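PDB 2CXK: calmodulin binding transcription activator 1 from Homo sapiens, which activates transcription, with sequence-specific binding of double-stranded DNA, and is represented here by its TIG domain. Local coordinates for residues Val23-Thr28 and Cys40-Ile45. Numbering follows the deposited sequence.
Sequences VKVLIT and CLFDQI. With SO4 (sulfate ion), chain F.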
# COMPACT_ATOMS: atom_id res chain seq x y z
N VAL A 23 4.24 10.17 -5.37
CA VAL A 23 3.33 9.03 -5.37
C VAL A 23 3.16 8.52 -3.94
O VAL A 23 4.14 8.34 -3.22
CB VAL A 23 3.89 7.86 -6.22
CG1 VAL A 23 2.89 6.72 -6.25
CG2 VAL A 23 4.20 8.34 -7.62
N LYS A 24 1.91 8.28 -3.52
CA LYS A 24 1.68 7.76 -2.18
C LYS A 24 2.22 6.34 -2.07
O LYS A 24 2.01 5.51 -2.96
CB LYS A 24 0.18 7.74 -1.85
CG LYS A 24 -0.11 7.09 -0.50
CD LYS A 24 -1.59 7.06 -0.21
CE LYS A 24 -2.32 6.19 -1.22
NZ LYS A 24 -3.78 6.33 -1.06
N VAL A 25 2.90 6.05 -0.97
CA VAL A 25 3.43 4.72 -0.74
C VAL A 25 2.99 4.29 0.66
O VAL A 25 3.09 5.06 1.62
CB VAL A 25 4.98 4.69 -0.80
CG1 VAL A 25 5.49 3.27 -0.56
CG2 VAL A 25 5.46 5.18 -2.17
N LEU A 26 2.44 3.08 0.76
CA LEU A 26 2.04 2.55 2.06
C LEU A 26 3.13 1.56 2.42
O LEU A 26 3.58 0.80 1.57
CB LEU A 26 0.68 1.85 1.98
CG LEU A 26 -0.52 2.76 1.71
CD1 LEU A 26 -1.81 1.97 1.78
CD2 LEU A 26 -0.54 3.89 2.75
N ILE A 27 3.57 1.58 3.68
CA ILE A 27 4.61 0.67 4.15
C ILE A 27 4.12 0.05 5.45
O ILE A 27 3.80 0.76 6.40
CB ILE A 27 5.93 1.41 4.40
CG1 ILE A 27 6.38 2.09 3.11
CG2 ILE A 27 6.99 0.43 4.91
CD1 ILE A 27 7.66 2.89 3.23
N THR A 28 4.08 -1.27 5.48
CA THR A 28 3.60 -1.96 6.66
C THR A 28 4.71 -2.63 7.43
O THR A 28 5.76 -3.00 6.88
CB THR A 28 2.51 -2.99 6.27
OG1 THR A 28 3.08 -4.00 5.44
CG2 THR A 28 1.38 -2.30 5.53
N CYS A 40 10.23 8.43 6.15
CA CYS A 40 10.69 7.39 5.25
C CYS A 40 11.84 7.98 4.46
O CYS A 40 11.79 9.13 4.03
CB CYS A 40 9.58 6.94 4.30
SG CYS A 40 8.25 6.04 5.14
N LEU A 41 12.89 7.18 4.29
CA LEU A 41 14.06 7.65 3.56
C LEU A 41 14.21 6.87 2.27
O LEU A 41 14.31 5.64 2.29
CB LEU A 41 15.32 7.47 4.41
CG LEU A 41 15.28 7.93 5.87
CD1 LEU A 41 16.65 7.77 6.49
CD2 LEU A 41 14.84 9.37 5.95
N PHE A 42 14.21 7.59 1.15
CA PHE A 42 14.39 6.99 -0.17
C PHE A 42 15.79 7.44 -0.59
O PHE A 42 16.01 8.62 -0.83
CB PHE A 42 13.36 7.54 -1.16
CG PHE A 42 11.94 7.14 -0.86
CD1 PHE A 42 11.24 7.74 0.18
CD2 PHE A 42 11.30 6.17 -1.63
CE1 PHE A 42 9.91 7.38 0.45
CE2 PHE A 42 9.97 5.80 -1.36
CZ PHE A 42 9.28 6.42 -0.32
N ASP A 43 16.72 6.49 -0.68
CA ASP A 43 18.10 6.82 -1.03
C ASP A 43 18.56 7.96 -0.13
O ASP A 43 19.15 8.94 -0.58
CB ASP A 43 18.21 7.24 -2.51
CG ASP A 43 19.66 7.33 -2.98
OD1 ASP A 43 20.50 6.58 -2.45
OD2 ASP A 43 19.97 8.14 -3.89
N GLN A 44 18.26 7.83 1.16
CA GLN A 44 18.62 8.83 2.16
C GLN A 44 17.85 10.15 2.07
O GLN A 44 18.08 11.05 2.89
CB GLN A 44 20.13 9.10 2.12
CG GLN A 44 20.96 7.85 2.35
CD GLN A 44 20.55 7.11 3.61
OE1 GLN A 44 20.54 5.87 3.65
NE2 GLN A 44 20.21 7.86 4.66
N ILE A 45 16.96 10.29 1.10
CA ILE A 45 16.16 11.52 1.01
C ILE A 45 14.94 11.31 1.89
O ILE A 45 14.14 10.41 1.65
CB ILE A 45 15.67 11.81 -0.42
CG1 ILE A 45 16.84 12.03 -1.36
CG2 ILE A 45 14.77 13.05 -0.39
CD1 ILE A 45 16.42 12.31 -2.79
S SO4 F . -3.94 10.41 -0.84
O1 SO4 F . -4.22 8.96 -0.48
O2 SO4 F . -5.27 11.09 -1.10
O3 SO4 F . -3.42 11.01 0.34
O4 SO4 F . -3.27 10.37 -2.10
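Ile27 sends CG1 anti to its carbonyl carbon (chi1 -58°) and keeps the chain extended through chi2, while Cys40 holds SG anti to its own carbonyl carbon (chi1 -69°); the two ends therefore meet across the domain core, Ile27 CD1 lying 3.7 Å from Cys40 SG. Two residues along each strand, Val25 CG2 approaches Phe42 CZ obliquely at 4.4 Å, a looser apolar contact at the far end of the ring. All four of these residues are buried, and their CB atoms point toward the opposing segment. No hydrogen bond joins the two segments, and even the nearest CA atoms, those of Ile27 and Cys40, stand 9.1 Å apart, a spacing of layers that face each other and not of paired neighbours. This is the core of the immunoglobulin-like beta-sandwich of the IPT/TIG domain: strand 24-28 pairs with strands 11-17 and 56-60, whereas strand 38-42 pairs with strands 45-53 and 67-75. Leu71 touches both Ile27 and Phe42, and the Phe42 ring also packs edge-to-face with Phe86. Beyond the core, a type I' turn from Phe42 to Ile45 leads into the next strand, closed by Ile45 N donating to Phe42 O (2.7 Å) and Phe42 N to Ile45 O (2.9 Å). On the outer side of strand 24-28, Lys24 bends at chi3 (64°) and its NZ donates to O1 of a sulfate that was probably picked up from the crystallisation solution, at 2.7 Å. The same amino group forms a salt bridge to Asp11 of the second subunit, and Tyr60 OH is also hydrogen-bonded to the sulfate. A leucine in place of Lys24 would probably leave both the sulfate and that Asp11 carboxylate without this positive partner.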